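Local coordinates for protein secondary thiamine-phosphate synthase enzyme (Thermus thermophilus, PDB 2CU5) that is of unproven function, a trimeric member of the UPF0047 (YjbQ) family that may act as a secondary thiamine-phosphate synthase, at residues N18-R21 with K22-A26; D74-E78 with G79-A83; L103-G106 with R107-V111. All blocks are in the same frame, centred on the assembly; numbering follows the deposited sequence.

Contact 1 (N18-R21 with K22-A26); sequences NITR and KVEAA
The guanidinium of Arg21 and the carboxylate of Glu24 meet edge to edge, their planes only 6° apart. Glu24 OE1 lies in the guanidinium plane at its NE edge, 3.0 Å from Arg21 NE, and the N-H points almost straight at it (174°). This is a single-pronged salt bridge, since Arg21 NH2 stays 3.8 Å from Glu24 OE1; a water that donates to Glu24 OE1 and accepts a weak bond from Arg21 NH2 spans that wider side. Bends at chi2 and chi3 bring NE round to the glutamate, whose own chain runs extended beyond CG. The other carboxylate oxygen, Glu24 OE2, takes the backbone N-H of Leu103, which fixes the rotation of the group. Beside it, Thr20 CG2 lies 4.1 Å from Glu24 CD, the two side chains pointing the same way. On another side of the helix, Ile19 CD1 meets Val23 CG2, both lying against strand 5-11. Backbone bonds four residues apart run from the N-H groups of Val23, Glu24 and Ala25 to the carbonyls of Ile19, Thr20 and Arg21. At the start of the helix, Asn18 OD1 is gripped twice: by Thr20 N at 3.1 Å, in the carbonyl plane, and by Thr20 OG1 at 2.8 Å, tilted from that plane. A water also joins Asn18 O to Lys22 N. The arrangement is an Asx turn leading from strand 15-18 into helix 20-25, with Ile19 at the N-cap and an i to i+3 salt bridge along the first turn.

Contact 2 (D74-E78 with G79-A83); sequences DRHLE and GNSHA
His76 reaches back across the turn to Ser81 and Asn80. Its CB lies 3.0 Å from Ser81 OG, and CG is 3.7 Å from the same oxygen, which approaches the ring obliquely. With CG opposite the backbone N (chi1 -173°), the imidazole is placed beside Asn80, whose amide stands at its edge with the planes 36° apart. His76 NE2 is 2.8 Å from Asn80 OD1, but the N-H...O angle of 115° makes this a weak bond, and the position of OD1 is less certain. ND1 bonds to Thr54 OG1 of the second subunit. A lysine in place of His76 would probably leave that threonine without its imidazole partner and lose the flat ring beside Ser81 and Asn80. Ser81 OG bonds to Asp58 of the second subunit, while Ser81 CB packs 3.5 Å from Asp74 OD2; this aspartate is paired with Arg71 and with Arg62 of the second subunit. A water accepts from Ser81 N at 3.0 Å and lies within donating distance of both His76 O and Asp74 OD2. Gly79 N closes the turn on His76 O at 3.1 Å, though its place is less certain, and the positive phi of Gly79 would jam a CB against Glu78 O. The arrangement is a type I beta turn, His76 to Gly79, leading through Asn80, at the N-cap position but without a side-chain capping bond, into helix 81-90 at a subunit interface.

Contact 3 (L103-G106 with R107-V111); sequences LRLG and RWQQV
Two hydrogen bonds join Gly106 to Gln109, one through a side chain and one through the backbone. Gln109 OE1 accepts from Gly106 N at 2.7 Å, with an N-H...O angle of 162° and the donor tilted 18° from the amide's carbonyl plane. The side chain reaches it by running extended beyond CG (chi2 180°). The longer backbone bond, from Gln109 N to Gly106 O at 3.3 Å, closes a type I beta turn. A water donates to Gly106 O and to Gln109 O, the latter also taking Gln110 NE2 at 2.9 Å, while Gln110 OE1 accepts from Asn18 ND2. The apolar contacts centre on Val111 CG2: Leu103 CD1 meets it at 3.9 Å, the side chains crossing at about a right angle, and Leu105 CD1 approaches the same methyl at 4.3 Å. On the third subunit, Phe37 packs on Leu105 and Gln109, and Val38 O accepts from Gln109 NE2. The loop links strand 102-103 to strand 110-115, with Leu103 and Leu105 resting on helix 20-25 and Val111 facing strand 93-99.

From the N terminus, contact 1 comes first, where strand 15-18 turns into helix 20-25. Contact 2 follows far along the chain, closing the turn that opens helix 81-90, and contact 3 then closes the loop from strand 102-103 to strand 110-115. The three lie in series, with neither nesting nor crossing. Contacts 1 and 3, their centres 12 Å apart, touch directly: Asn18 ND2 lies 2.7 Å from Gln110 OE1, and Thr20 OG1 2.8 Å from Val111 N, joining the end of strand 15-18 and the helix start to strand 110-115. Contact 2 stands across the chain's centre from both, its centre about 31 Å from that of contact 1, and faces the second subunit, whereas contact 3 faces the third.

Contact 1 (N18-R21 with K22-A26)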
loop_
_atom_site.group_PDB
_atom_site.type_symbol
_atom_site.label_atom_id
_atom_site.label_comp_id
_atom_site.label_asym_id
_atom_site.label_seq_id
_atom_site.Cartn_x
_atom_site.Cartn_y
_atom_site.Cartn_z
ATOM N N ASN A 18 -10.961 10.558 -10.545
ATOM C CA ASN A 18 -10.071 10.059 -11.589
ATOM C C ASN A 18 -9.063 11.150 -11.962
ATOM O O ASN A 18 -9.425 12.154 -12.568
ATOM C CB ASN A 18 -10.893 9.672 -12.820
ATOM C CG ASN A 18 -10.084 8.893 -13.836
ATOM O OD1 ASN A 18 -8.904 9.168 -14.043
ATOM N ND2 ASN A 18 -10.715 7.915 -14.477
ATOM N N ILE A 19 -7.802 10.950 -11.603
ATOM C CA ILE A 19 -6.764 11.938 -11.889
ATOM C C ILE A 19 -5.758 11.450 -12.926
ATOM O O ILE A 19 -4.678 12.020 -13.075
ATOM C CB ILE A 19 -5.994 12.293 -10.612
ATOM C CG1 ILE A 19 -5.308 11.032 -10.068
ATOM C CG2 ILE A 19 -6.955 12.900 -9.576
ATOM C CD1 ILE A 19 -4.379 11.275 -8.899
ATOM N N THR A 20 -6.117 10.393 -13.639
ATOM C CA THR A 20 -5.238 9.813 -14.645
ATOM C C THR A 20 -4.752 10.851 -15.655
ATOM O O THR A 20 -3.548 11.009 -15.863
ATOM C CB THR A 20 -5.952 8.679 -15.415
ATOM O OG1 THR A 20 -6.560 7.774 -14.483
ATOM C CG2 THR A 20 -4.961 7.904 -16.274
ATOM N N ARG A 21 -5.691 11.558 -16.273
ATOM C CA ARG A 21 -5.347 12.556 -17.278
ATOM C C ARG A 21 -4.591 13.748 -16.712
ATOM O O ARG A 21 -3.676 14.262 -17.359
ATOM C CB ARG A 21 -6.609 13.027 -18.014
ATOM C CG ARG A 21 -6.346 14.062 -19.104
ATOM C CD ARG A 21 -5.197 13.642 -20.015
ATOM N NE ARG A 21 -5.392 12.311 -20.587
ATOM C CZ ARG A 21 -6.355 11.995 -21.446
ATOM N NH1 ARG A 21 -7.226 12.913 -21.842
ATOM N NH2 ARG A 21 -6.441 10.756 -21.919
ATOM N N LYS A 22 -4.959 14.196 -15.516
ATOM C CA LYS A 22 -4.259 15.328 -14.910
ATOM C C LYS A 22 -2.809 14.971 -14.572
ATOM O O LYS A 22 -1.917 15.823 -14.652
ATOM C CB LYS A 22 -5.010 15.830 -13.667
ATOM C CG LYS A 22 -6.271 16.614 -14.039
ATOM C CD LYS A 22 -6.974 17.240 -12.849
ATOM C CE LYS A 22 -8.201 18.026 -13.307
ATOM N NZ LYS A 22 -8.924 18.689 -12.185
ATOM N N VAL A 23 -2.569 13.718 -14.193
ATOM C CA VAL A 23 -1.208 13.278 -13.901
ATOM C C VAL A 23 -0.438 13.241 -15.220
ATOM O O VAL A 23 0.686 13.721 -15.302
ATOM C CB VAL A 23 -1.168 11.857 -13.291
ATOM C CG1 VAL A 23 0.267 11.317 -13.317
ATOM C CG2 VAL A 23 -1.673 11.883 -11.854
ATOM N N GLU A 24 -1.052 12.667 -16.250
ATOM C CA GLU A 24 -0.409 12.564 -17.560
ATOM C C GLU A 24 -0.057 13.938 -18.122
ATOM O O GLU A 24 0.981 14.108 -18.767
ATOM C CB GLU A 24 -1.313 11.814 -18.546
ATOM C CG GLU A 24 -1.564 10.361 -18.156
ATOM C CD GLU A 24 -2.476 9.620 -19.116
ATOM O OE1 GLU A 24 -3.481 10.204 -19.565
ATOM O OE2 GLU A 24 -2.200 8.438 -19.407
ATOM N N ALA A 25 -0.919 14.919 -17.876
ATOM C CA ALA A 25 -0.677 16.268 -18.368
ATOM C C ALA A 25 0.556 16.874 -17.710
ATOM O O ALA A 25 1.157 17.806 -18.247
ATOM C CB ALA A 25 -1.899 17.150 -18.116
ATOM N N ALA A 26 0.942 16.346 -16.552
ATOM C CA ALA A 26 2.108 16.860 -15.845
ATOM C C ALA A 26 3.397 16.141 -16.239
ATOM O O ALA A 26 4.485 16.541 -15.826
ATOM C CB ALA A 26 1.896 16.747 -14.338
HETATM O O HOH W 1 -7.634 13.596 -14.526
HETATM O O HOH W 2 -5.961 9.033 -19.468
#

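Contact 2 (D74-E78 with G79-A83)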
loop_
_atom_site.group_PDB
_atom_site.type_symbol
_atom_site.label_atom_id
_atom_site.label_comp_id
_atom_site.label_asym_id
_atom_site.label_seq_id
_atom_site.Cartn_x
_atom_site.Cartn_y
_atom_site.Cartn_z
ATOM N N ASP A 74 -13.645 5.958 19.713
ATOM C CA ASP A 74 -12.665 6.874 19.134
ATOM C C ASP A 74 -12.232 7.897 20.182
ATOM O O ASP A 74 -13.046 8.372 20.976
ATOM C CB ASP A 74 -13.252 7.622 17.928
ATOM C CG ASP A 74 -13.089 6.861 16.617
ATOM O OD1 ASP A 74 -12.437 5.798 16.609
ATOM O OD2 ASP A 74 -13.615 7.341 15.589
ATOM N N ARG A 75 -10.946 8.229 20.173
ATOM C CA ARG A 75 -10.384 9.201 21.101
ATOM C C ARG A 75 -10.124 10.507 20.357
ATOM O O ARG A 75 -9.969 11.566 20.965
ATOM C CB ARG A 75 -9.075 8.674 21.679
ATOM C CG ARG A 75 -9.224 7.428 22.527
ATOM C CD ARG A 75 -9.753 7.767 23.903
ATOM N NE ARG A 75 -9.761 6.596 24.773
ATOM C CZ ARG A 75 -9.739 6.652 26.101
ATOM N NH1 ARG A 75 -9.704 7.827 26.716
ATOM N NH2 ARG A 75 -9.749 5.532 26.813
ATOM N N HIS A 76 -10.072 10.414 19.031
ATOM C CA HIS A 76 -9.840 11.573 18.177
ATOM C C HIS A 76 -11.158 12.335 18.050
ATOM O O HIS A 76 -12.004 12.014 17.213
ATOM C CB HIS A 76 -9.348 11.112 16.802
ATOM C CG HIS A 76 -8.926 12.229 15.901
ATOM N ND1 HIS A 76 -7.959 13.147 16.254
ATOM C CD2 HIS A 76 -9.320 12.560 14.649
ATOM C CE1 HIS A 76 -7.776 13.994 15.257
ATOM N NE2 HIS A 76 -8.589 13.661 14.272
ATOM N N LEU A 77 -11.313 13.343 18.905
ATOM C CA LEU A 77 -12.511 14.177 18.976
ATOM C C LEU A 77 -13.009 14.740 17.648
ATOM O O LEU A 77 -14.215 14.763 17.386
ATOM C CB LEU A 77 -12.261 15.327 19.954
ATOM C CG LEU A 77 -11.761 14.892 21.335
ATOM C CD1 LEU A 77 -11.452 16.117 22.181
ATOM C CD2 LEU A 77 -12.810 14.020 22.007
ATOM N N GLU A 78 -12.075 15.199 16.822
ATOM C CA GLU A 78 -12.390 15.778 15.522
ATOM C C GLU A 78 -13.353 14.917 14.705
ATOM O O GLU A 78 -14.022 15.408 13.796
ATOM C CB GLU A 78 -11.094 16.023 14.747
ATOM C CG GLU A 78 -10.150 17.008 15.443
ATOM C CD GLU A 78 -9.578 16.481 16.755
ATOM O OE1 GLU A 78 -8.991 17.281 17.515
ATOM O OE2 GLU A 78 -9.700 15.269 17.027
ATOM N N GLY A 79 -13.411 13.629 15.028
ATOM C CA GLY A 79 -14.328 12.735 14.343
ATOM C C GLY A 79 -13.974 12.212 12.960
ATOM O O GLY A 79 -14.841 11.676 12.273
ATOM N N ASN A 80 -12.722 12.350 12.539
ATOM C CA ASN A 80 -12.337 11.855 11.224
ATOM C C ASN A 80 -11.404 10.646 11.278
ATOM O O ASN A 80 -10.712 10.356 10.309
ATOM C CB ASN A 80 -11.682 12.971 10.391
ATOM C CG ASN A 80 -10.571 13.682 11.133
ATOM O OD1 ASN A 80 -9.789 13.061 11.844
ATOM N ND2 ASN A 80 -10.491 14.995 10.961
ATOM N N SER A 81 -11.377 9.942 12.404
ATOM C CA SER A 81 -10.514 8.769 12.506
ATOM C C SER A 81 -10.841 7.761 11.410
ATOM O O SER A 81 -9.949 7.074 10.908
ATOM C CB SER A 81 -10.647 8.112 13.883
ATOM O OG SER A 81 -9.944 8.863 14.860
ATOM N N HIS A 82 -12.117 7.678 11.039
ATOM C CA HIS A 82 -12.546 6.756 9.989
ATOM C C HIS A 82 -11.799 7.042 8.687
ATOM O O HIS A 82 -11.447 6.120 7.950
ATOM C CB HIS A 82 -14.052 6.886 9.734
ATOM C CG HIS A 82 -14.439 8.169 9.070
ATOM N ND1 HIS A 82 -14.307 9.396 9.684
ATOM C CD2 HIS A 82 -14.924 8.419 7.830
ATOM C CE1 HIS A 82 -14.693 10.347 8.853
ATOM N NE2 HIS A 82 -15.072 9.782 7.721
ATOM N N ALA A 83 -11.570 8.323 8.408
ATOM C CA ALA A 83 -10.870 8.734 7.193
ATOM C C ALA A 83 -9.373 8.481 7.309
ATOM O O ALA A 83 -8.700 8.210 6.313
ATOM C CB ALA A 83 -11.132 10.206 6.912
HETATM O O HOH W 3 -12.610 10.236 15.121
#

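Contact 3 (L103-G106 with R107-V111)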
loop_
_atom_site.group_PDB
_atom_site.type_symbol
_atom_site.label_atom_id
_atom_site.label_comp_id
_atom_site.label_asym_id
_atom_site.label_seq_id
_atom_site.Cartn_x
_atom_site.Cartn_y
_atom_site.Cartn_z
ATOM N N LEU A 103 0.429 7.120 -19.066
ATOM C CA LEU A 103 0.580 6.071 -18.070
ATOM C C LEU A 103 0.268 4.707 -18.672
ATOM O O LEU A 103 -0.711 4.555 -19.399
ATOM C CB LEU A 103 -0.349 6.348 -16.888
ATOM C CG LEU A 103 -0.002 7.600 -16.076
ATOM C CD1 LEU A 103 -1.153 7.953 -15.130
ATOM C CD2 LEU A 103 1.283 7.356 -15.310
ATOM N N ARG A 104 1.116 3.721 -18.379
ATOM C CA ARG A 104 0.927 2.357 -18.873
ATOM C C ARG A 104 0.105 1.615 -17.827
ATOM O O ARG A 104 0.601 1.290 -16.749
ATOM C CB ARG A 104 2.275 1.656 -19.059
ATOM C CG ARG A 104 3.228 2.369 -20.002
ATOM C CD ARG A 104 2.655 2.519 -21.410
ATOM N NE ARG A 104 2.548 1.255 -22.142
ATOM C CZ ARG A 104 1.514 0.418 -22.072
ATOM N NH1 ARG A 104 0.472 0.695 -21.299
ATOM N NH2 ARG A 104 1.519 -0.700 -22.788
ATOM N N LEU A 105 -1.150 1.347 -18.158
ATOM C CA LEU A 105 -2.060 0.688 -17.230
ATOM C C LEU A 105 -2.810 -0.466 -17.871
ATOM O O LEU A 105 -2.836 -0.600 -19.096
ATOM C CB LEU A 105 -3.076 1.714 -16.727
ATOM C CG LEU A 105 -2.481 2.987 -16.123
ATOM C CD1 LEU A 105 -3.568 4.028 -15.909
ATOM C CD2 LEU A 105 -1.794 2.634 -14.813
ATOM N N GLY A 106 -3.430 -1.289 -17.030
ATOM C CA GLY A 106 -4.205 -2.409 -17.526
ATOM C C GLY A 106 -5.447 -1.879 -18.216
ATOM O O GLY A 106 -5.784 -0.699 -18.092
ATOM N N ARG A 107 -6.136 -2.752 -18.938
ATOM C CA ARG A 107 -7.331 -2.367 -19.674
ATOM C C ARG A 107 -8.458 -1.788 -18.816
ATOM O O ARG A 107 -9.282 -1.018 -19.314
ATOM C CB ARG A 107 -7.851 -3.570 -20.469
ATOM C CG ARG A 107 -9.076 -3.260 -21.301
ATOM C CD ARG A 107 -9.708 -4.512 -21.888
ATOM N NE ARG A 107 -8.856 -5.173 -22.872
ATOM C CZ ARG A 107 -9.269 -6.160 -23.662
ATOM N NH1 ARG A 107 -10.521 -6.594 -23.580
ATOM N NH2 ARG A 107 -8.434 -6.716 -24.531
ATOM N N TRP A 108 -8.500 -2.142 -17.535
ATOM C CA TRP A 108 -9.557 -1.638 -16.657
ATOM C C TRP A 108 -9.044 -0.820 -15.483
ATOM O O TRP A 108 -9.712 -0.734 -14.451
ATOM C CB TRP A 108 -10.392 -2.799 -16.120
ATOM C CG TRP A 108 -10.941 -3.669 -17.195
ATOM C CD1 TRP A 108 -10.435 -4.863 -17.623
ATOM C CD2 TRP A 108 -12.082 -3.397 -18.015
ATOM N NE1 TRP A 108 -11.192 -5.352 -18.661
ATOM C CE2 TRP A 108 -12.209 -4.472 -18.923
ATOM C CE3 TRP A 108 -13.009 -2.349 -18.072
ATOM C CZ2 TRP A 108 -13.230 -4.529 -19.880
ATOM C CZ3 TRP A 108 -14.026 -2.406 -19.026
ATOM C CH2 TRP A 108 -14.125 -3.491 -19.916
ATOM N N GLN A 109 -7.871 -0.212 -15.639
ATOM C CA GLN A 109 -7.286 0.582 -14.563
ATOM C C GLN A 109 -7.264 2.081 -14.818
ATOM O O GLN A 109 -7.067 2.535 -15.944
ATOM C CB GLN A 109 -5.846 0.138 -14.284
ATOM C CG GLN A 109 -5.676 -1.259 -13.714
ATOM C CD GLN A 109 -4.210 -1.579 -13.486
ATOM O OE1 GLN A 109 -3.384 -1.381 -14.377
ATOM N NE2 GLN A 109 -3.877 -2.071 -12.294
ATOM N N GLN A 110 -7.463 2.837 -13.743
ATOM C CA GLN A 110 -7.436 4.293 -13.760
ATOM C C GLN A 110 -6.824 4.723 -12.425
ATOM O O GLN A 110 -6.925 3.999 -11.430
ATOM C CB GLN A 110 -8.852 4.866 -13.898
ATOM C CG GLN A 110 -9.472 4.680 -15.275
ATOM C CD GLN A 110 -8.855 5.588 -16.327
ATOM O OE1 GLN A 110 -9.205 6.761 -16.429
ATOM N NE2 GLN A 110 -7.919 5.049 -17.104
ATOM N N VAL A 111 -6.174 5.883 -12.404
ATOM C CA VAL A 111 -5.565 6.380 -11.175
ATOM C C VAL A 111 -6.570 7.259 -10.443
ATOM O O VAL A 111 -7.102 8.212 -11.014
ATOM C CB VAL A 111 -4.287 7.195 -11.475
ATOM C CG1 VAL A 111 -3.647 7.662 -10.180
ATOM C CG2 VAL A 111 -3.319 6.342 -12.267
HETATM O O HOH W 4 -6.533 1.991 -18.519
#